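Local coordinates for peroxisomal acyl-coenzyme A oxidase 1 (Arabidopsis thaliana, PDB 1W07), which catalyses the FAD-dependent oxidation of long- and medium-chain acyl-CoAs to 2-trans-enoyl-CoAs, passing electrons to oxygen to give hydrogen peroxide, at residues D587-R590 and S591-Q595; Y557-A560 and L561-H565. The protein carries 1 engineered substitution. All coordinates share one frame; numbering follows the deposited sequence.

Contact 1: D587-R590 and S591-Q595; sequences DQLR and SLYTQ
Leu589 lies against the phenol end of Tyr593, one helical turn on. Its CG is 3.6 Å from Tyr593 CZ, and its CD2 is 3.6 Å from Tyr593 OH. Leu589 CG is anti to the backbone N (chi1 -180°), which carries the branch toward the ring. The backbone O of Leu589 sits over one ring face, offset toward the rim, and also accepts the 3.1 Å hydrogen bond from Tyr593 N. On another side of the helix, Gln588 OE1 approaches Leu592 CG at 3.8 Å. The Leu589-Tyr593 and Gln588-Leu592 pairs are i to i+4 contacts within helix 579-596, in the C-terminal part of the acyl-CoA oxidase fold. Gln588 NE2 bonds to the backbone O of Ala474. Ser591 N donates a 3.0 Å hydrogen bond to Asp587 O. Asp587 OD1 uses its anti lone pair to meet Arg590 NH2 at 2.8 Å, in the guanidinium plane. Arg590 NH1 makes a second salt bridge, to Asp518 of the second subunit, and so links the two chains. Further out, Asn332 holds Tyr593 OH by a hydrogen bond, and Lys328 NZ bonds to Thr594 OG1. Both partners belong to helix 328-363, which also carries the FAD-binding Gln330 and Arg333.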
ATOM      1  N   ASP B 587     -13.167  24.826  -5.791  1.00 26.52           N
ATOM      2  CA  ASP B 587     -13.769  25.074  -7.108  1.00 22.84           C
ATOM      3  C   ASP B 587     -12.654  25.220  -8.142  1.00 20.87           C
ATOM      4  O   ASP B 587     -12.748  24.701  -9.256  1.00 20.54           O
ATOM      5  CB  ASP B 587     -14.616  26.358  -7.115  1.00 26.37           C
ATOM      6  CG  ASP B 587     -15.813  26.286  -6.189  1.00 27.52           C
ATOM      7  OD1 ASP B 587     -16.407  25.194  -6.041  1.00 28.23           O
ATOM      8  OD2 ASP B 587     -16.187  27.341  -5.625  1.00 29.73           O
ATOM      9  N   GLN B 588     -11.597  25.935  -7.772  1.00 20.79           N
ATOM     10  CA  GLN B 588     -10.473  26.122  -8.678  1.00 21.08           C
ATOM     11  C   GLN B 588      -9.808  24.780  -8.979  1.00 20.65           C
ATOM     12  O   GLN B 588      -9.422  24.502 -10.125  1.00 16.26           O
ATOM     13  CB  GLN B 588      -9.457  27.078  -8.067  1.00 21.28           C
ATOM     14  CG  GLN B 588      -8.336  27.466  -9.019  1.00 23.50           C
ATOM     15  CD  GLN B 588      -8.850  28.046 -10.337  1.00 25.65           C
ATOM     16  OE1 GLN B 588      -8.754  27.412 -11.392  1.00 25.49           O
ATOM     17  NE2 GLN B 588      -9.386  29.258 -10.280  1.00 21.39           N
ATOM     18  N   LEU B 589      -9.669  23.949  -7.948  1.00 19.41           N
ATOM     19  CA  LEU B 589      -9.071  22.630  -8.100  1.00 20.49           C
ATOM     20  C   LEU B 589      -9.898  21.820  -9.106  1.00 20.69           C
ATOM     21  O   LEU B 589      -9.347  21.204 -10.010  1.00 22.76           O
ATOM     22  CB  LEU B 589      -9.022  21.909  -6.741  1.00 17.06           C
ATOM     23  CG  LEU B 589      -8.414  20.497  -6.738  1.00 19.36           C
ATOM     24  CD1 LEU B 589      -6.978  20.538  -7.261  1.00 13.86           C
ATOM     25  CD2 LEU B 589      -8.470  19.929  -5.319  1.00 13.50           C
ATOM     26  N   ARG B 590     -11.219  21.843  -8.949  1.00 22.44           N
ATOM     27  CA  ARG B 590     -12.142  21.125  -9.837  1.00 23.63           C
ATOM     28  C   ARG B 590     -11.942  21.571 -11.295  1.00 23.85           C
ATOM     29  O   ARG B 590     -11.780  20.752 -12.213  1.00 20.77           O
ATOM     30  CB  ARG B 590     -13.581  21.416  -9.413  1.00 25.37           C
ATOM     31  CG  ARG B 590     -14.553  20.273  -9.633  1.00 30.60           C
ATOM     32  CD  ARG B 590     -15.994  20.762  -9.627  1.00 34.32           C
ATOM     33  NE  ARG B 590     -16.237  21.742  -8.568  1.00 40.39           N
ATOM     34  CZ  ARG B 590     -16.229  21.463  -7.268  1.00 41.06           C
ATOM     35  NH1 ARG B 590     -15.990  20.224  -6.853  1.00 44.59           N
ATOM     36  NH2 ARG B 590     -16.434  22.428  -6.384  1.00 41.29           N
ATOM     37  N   SER B 591     -11.958  22.882 -11.502  1.00 20.51           N
ATOM     38  CA  SER B 591     -11.762  23.450 -12.818  1.00 20.82           C
ATOM     39  C   SER B 591     -10.418  23.023 -13.414  1.00 22.44           C
ATOM     40  O   SER B 591     -10.338  22.724 -14.606  1.00 21.42           O
ATOM     41  CB  SER B 591     -11.845  24.969 -12.742  1.00 20.73           C
ATOM     42  OG  SER B 591     -11.345  25.542 -13.940  1.00 28.31           O
ATOM     43  N   LEU B 592      -9.363  22.995 -12.599  1.00 20.82           N
ATOM     44  CA  LEU B 592      -8.035  22.590 -13.081  1.00 18.12           C
ATOM     45  C   LEU B 592      -8.049  21.130 -13.531  1.00 16.37           C
ATOM     46  O   LEU B 592      -7.327  20.749 -14.454  1.00 15.88           O
ATOM     47  CB  LEU B 592      -6.968  22.802 -11.992  1.00 18.13           C
ATOM     48  CG  LEU B 592      -6.634  24.258 -11.632  1.00 16.84           C
ATOM     49  CD1 LEU B 592      -5.712  24.297 -10.434  1.00 19.57           C
ATOM     50  CD2 LEU B 592      -5.975  24.947 -12.806  1.00 16.42           C
ATOM     51  N   TYR B 593      -8.861  20.302 -12.884  1.00 14.79           N
ATOM     52  CA  TYR B 593      -8.943  18.906 -13.291  1.00 16.80           C
ATOM     53  C   TYR B 593      -9.519  18.854 -14.716  1.00 17.15           C
ATOM     54  O   TYR B 593      -8.959  18.199 -15.607  1.00 19.13           O
ATOM     55  CB  TYR B 593      -9.842  18.118 -12.341  1.00 15.63           C
ATOM     56  CG  TYR B 593      -9.253  17.872 -10.953  1.00 15.10           C
ATOM     57  CD1 TYR B 593      -7.876  17.880 -10.729  1.00 15.62           C
ATOM     58  CD2 TYR B 593     -10.080  17.559  -9.878  1.00 14.48           C
ATOM     59  CE1 TYR B 593      -7.331  17.576  -9.454  1.00 15.14           C
ATOM     60  CE2 TYR B 593      -9.564  17.251  -8.607  1.00 14.85           C
ATOM     61  CZ  TYR B 593      -8.191  17.259  -8.403  1.00 15.97           C
ATOM     62  OH  TYR B 593      -7.701  16.931  -7.147  1.00 16.95           O
ATOM     63  N   THR B 594     -10.637  19.550 -14.924  1.00 18.71           N
ATOM     64  CA  THR B 594     -11.290  19.609 -16.228  1.00 14.99           C
ATOM     65  C   THR B 594     -10.342  20.126 -17.299  1.00 16.05           C
ATOM     66  O   THR B 594     -10.412  19.700 -18.445  1.00 13.49           O
ATOM     67  CB  THR B 594     -12.524  20.508 -16.161  1.00 15.41           C
ATOM     68  OG1 THR B 594     -13.454  19.934 -15.235  1.00 17.12           O
ATOM     69  CG2 THR B 594     -13.193  20.654 -17.550  1.00 16.32           C
ATOM     70  N   GLN B 595      -9.458  21.047 -16.928  1.00 15.20           N
ATOM     71  CA  GLN B 595      -8.508  21.584 -17.891  1.00 17.73           C
ATOM     72  C   GLN B 595      -7.397  20.588 -18.208  1.00 19.48           C
ATOM     73  O   GLN B 595      -6.921  20.507 -19.342  1.00 18.78           O
ATOM     74  CB  GLN B 595      -7.897  22.882 -17.366  1.00 20.47           C
ATOM     75  CG  GLN B 595      -8.872  24.038 -17.367  1.00 27.59           C
ATOM     76  CD  GLN B 595      -8.354  25.253 -16.633  1.00 30.10           C
ATOM     77  OE1 GLN B 595      -7.308  25.800 -16.973  1.00 35.27           O
ATOM     78  NE2 GLN B 595      -9.091  25.684 -15.617  1.00 33.38           N
TER

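Contact 2: Y557-A560 and L561-H565; sequences YIYA and LYLLH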
ATOM      1  N   TYR B 557      -0.593  24.363  -9.593  1.00 15.30           N
ATOM      2  CA  TYR B 557      -1.651  24.740  -8.671  1.00 15.62           C
ATOM      3  C   TYR B 557      -2.555  23.600  -8.240  1.00 14.94           C
ATOM      4  O   TYR B 557      -3.227  23.699  -7.209  1.00 16.87           O
ATOM      5  CB  TYR B 557      -2.441  25.936  -9.219  1.00 16.51           C
ATOM      6  CG  TYR B 557      -1.589  27.178  -9.227  1.00 19.69           C
ATOM      7  CD1 TYR B 557      -0.814  27.506 -10.341  1.00 18.21           C
ATOM      8  CD2 TYR B 557      -1.452  27.959  -8.076  1.00 20.43           C
ATOM      9  CE1 TYR B 557       0.084  28.572 -10.302  1.00 25.29           C
ATOM     10  CE2 TYR B 557      -0.555  29.027  -8.036  1.00 21.83           C
ATOM     11  CZ  TYR B 557       0.210  29.323  -9.139  1.00 23.04           C
ATOM     12  OH  TYR B 557       1.139  30.335  -9.050  1.00 24.81           O
ATOM     13  N   ILE B 558      -2.573  22.520  -9.017  1.00 14.86           N
ATOM     14  CA  ILE B 558      -3.335  21.329  -8.646  1.00 15.62           C
ATOM     15  C   ILE B 558      -2.619  20.741  -7.425  1.00 14.21           C
ATOM     16  O   ILE B 558      -3.256  20.361  -6.447  1.00 13.43           O
ATOM     17  CB  ILE B 558      -3.328  20.239  -9.767  1.00 15.40           C
ATOM     18  CG1 ILE B 558      -4.376  20.568 -10.834  1.00 20.17           C
ATOM     19  CG2 ILE B 558      -3.570  18.843  -9.144  1.00 12.95           C
ATOM     20  CD1 ILE B 558      -4.393  19.587 -12.004  1.00 19.41           C
ATOM     21  N   TYR B 559      -1.293  20.660  -7.488  1.00 12.99           N
ATOM     22  CA  TYR B 559      -0.509  20.117  -6.371  1.00 14.98           C
ATOM     23  C   TYR B 559      -0.785  20.931  -5.088  1.00 16.72           C
ATOM     24  O   TYR B 559      -1.163  20.382  -4.045  1.00 12.15           O
ATOM     25  CB  TYR B 559       0.994  20.151  -6.724  1.00 14.86           C
ATOM     26  CG  TYR B 559       1.923  19.604  -5.645  1.00 13.06           C
ATOM     27  CD1 TYR B 559       1.940  18.242  -5.312  1.00 18.48           C
ATOM     28  CD2 TYR B 559       2.722  20.463  -4.902  1.00 14.26           C
ATOM     29  CE1 TYR B 559       2.735  17.756  -4.243  1.00 14.71           C
ATOM     30  CE2 TYR B 559       3.507  19.999  -3.841  1.00 13.88           C
ATOM     31  CZ  TYR B 559       3.515  18.664  -3.513  1.00 17.05           C
ATOM     32  OH  TYR B 559       4.312  18.252  -2.461  1.00 14.49           O
ATOM     33  N   ALA B 560      -0.625  22.246  -5.184  1.00 17.14           N
ATOM     34  CA  ALA B 560      -0.839  23.133  -4.051  1.00 18.98           C
ATOM     35  C   ALA B 560      -2.270  23.104  -3.515  1.00 17.04           C
ATOM     36  O   ALA B 560      -2.492  22.918  -2.316  1.00 19.07           O
ATOM     37  CB  ALA B 560      -0.447  24.560  -4.430  1.00 17.58           C
ATOM     38  N   LEU B 561      -3.244  23.283  -4.398  1.00 15.00           N
ATOM     39  CA  LEU B 561      -4.640  23.291  -3.981  1.00 16.71           C
ATOM     40  C   LEU B 561      -5.093  21.939  -3.454  1.00 18.70           C
ATOM     41  O   LEU B 561      -5.987  21.870  -2.609  1.00 14.78           O
ATOM     42  CB  LEU B 561      -5.540  23.731  -5.137  1.00 17.80           C
ATOM     43  CG  LEU B 561      -5.293  25.147  -5.671  1.00 20.75           C
ATOM     44  CD1 LEU B 561      -6.273  25.466  -6.798  1.00 19.74           C
ATOM     45  CD2 LEU B 561      -5.445  26.137  -4.527  1.00 24.66           C
ATOM     46  N   TYR B 562      -4.488  20.860  -3.949  1.00 19.07           N
ATOM     47  CA  TYR B 562      -4.842  19.531  -3.475  1.00 15.81           C
ATOM     48  C   TYR B 562      -4.376  19.365  -2.034  1.00 14.92           C
ATOM     49  O   TYR B 562      -5.105  18.841  -1.193  1.00 15.33           O
ATOM     50  CB  TYR B 562      -4.187  18.453  -4.343  1.00 20.61           C
ATOM     51  CG  TYR B 562      -4.451  17.066  -3.815  1.00 21.10           C
ATOM     52  CD1 TYR B 562      -5.719  16.501  -3.916  1.00 24.65           C
ATOM     53  CD2 TYR B 562      -3.448  16.335  -3.182  1.00 24.46           C
ATOM     54  CE1 TYR B 562      -5.988  15.247  -3.400  1.00 27.56           C
ATOM     55  CE2 TYR B 562      -3.703  15.069  -2.664  1.00 24.90           C
ATOM     56  CZ  TYR B 562      -4.978  14.536  -2.777  1.00 27.77           C
ATOM     57  OH  TYR B 562      -5.265  13.292  -2.262  1.00 31.93           O
ATOM     58  N   LEU B 563      -3.154  19.806  -1.754  1.00 15.01           N
ATOM     59  CA  LEU B 563      -2.608  19.698  -0.398  1.00 16.66           C
ATOM     60  C   LEU B 563      -3.369  20.623   0.547  1.00 18.00           C
ATOM     61  O   LEU B 563      -3.612  20.279   1.707  1.00 17.40           O
ATOM     62  CB  LEU B 563      -1.117  20.049  -0.385  1.00 15.94           C
ATOM     63  CG  LEU B 563      -0.123  19.046  -1.008  1.00 16.92           C
ATOM     64  CD1 LEU B 563       1.298  19.587  -0.872  1.00 12.65           C
ATOM     65  CD2 LEU B 563      -0.237  17.694  -0.309  1.00 17.55           C
ATOM     66  N   LEU B 564      -3.756  21.797   0.059  1.00 17.11           N
ATOM     67  CA  LEU B 564      -4.510  22.722   0.894  1.00 15.68           C
ATOM     68  C   LEU B 564      -5.805  22.037   1.332  1.00 16.90           C
ATOM     69  O   LEU B 564      -6.193  22.086   2.497  1.00 18.48           O
ATOM     70  CB  LEU B 564      -4.815  23.996   0.107  1.00 19.29           C
ATOM     71  CG  LEU B 564      -5.322  25.195   0.932  1.00 23.57           C
ATOM     72  CD1 LEU B 564      -4.987  26.486   0.222  1.00 25.54           C
ATOM     73  CD2 LEU B 564      -6.806  25.079   1.130  1.00 23.91           C
ATOM     74  N   HIS B 565      -6.471  21.386   0.390  1.00 15.41           N
ATOM     75  CA  HIS B 565      -7.709  20.685   0.687  1.00 15.75           C
ATOM     76  C   HIS B 565      -7.470  19.493   1.613  1.00 17.43           C
ATOM     77  O   HIS B 565      -8.191  19.300   2.600  1.00 16.23           O
ATOM     78  CB  HIS B 565      -8.370  20.225  -0.618  1.00 21.20           C
ATOM     79  CG  HIS B 565      -9.652  19.483  -0.424  1.00 19.64           C
ATOM     80  ND1 HIS B 565      -9.696  18.136  -0.134  1.00 25.29           N
ATOM     81  CD2 HIS B 565     -10.939  19.901  -0.478  1.00 23.83           C
ATOM     82  CE1 HIS B 565     -10.957  17.753  -0.027  1.00 23.94           C
ATOM     83  NE2 HIS B 565     -11.730  18.806  -0.229  1.00 27.31           N
TER
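Leu563 sets its CD1 methyl over one face of the Tyr559 ring, a CH-pi contact one turn apart in helix 548-566. This helix belongs to the helical C-terminal part of acyl-CoA oxidase and is packed among other helices. The methyl lies 4.0 Å from the ring centroid, 29° off the normal, and leans toward the phenol end. The chi1 of -180° turns the Tyr559 ring away from its own N and along the helix toward Leu563. Val531 and Val532 of helix 516-538 and Phe344 of helix 328-363 also pack on Tyr559. Replacing Tyr559 by an alanine is likely to leave Leu563 CD1 without its ring and open a gap toward Val532 and Phe344. Ala560 puts its CB 3.1 Å from Leu561 N and packs on Val483 and Val532, from two neighbouring helices. Its backbone O accepts a hydrogen bond from Leu564 N at 2.9 Å. Leu561 is packed close to the preceding turn and touches Gln588 of helix 579-596. Its CG stands beside its own backbone N (chi1 -62°), near the carbonyl of Tyr557. Leu561 N donates a 2.8 Å hydrogen bond to Tyr557 O, and Leu561 CB and CG lie 3.1 and 3.0 Å from the same oxygen.

Contacts 1 and 2 lie on two different helices, 579-596 and 548-566, with centres about 11 Å apart. The helices meet directly: Leu592 CB is 3.6 Å from Ile558 CG1, and Gln588 CG is 3.6 Å from Leu561 CD1. Both also pack on helix 328-363, where Pro336 touches Tyr593 of contact 1 and Tyr562 of contact 2. Contact 2 is buried, and its side-chain contacts are apolar. Contact 1 is only partly buried. Leu592 and Tyr593 face helices 548-566 and 328-363 of the same chain. Another side carries Arg590, shared between Asp587 of its own helix and Asp518 of the second subunit. Contact 2 reaches that subunit only through packing of His565 on Glu521 of the second subunit.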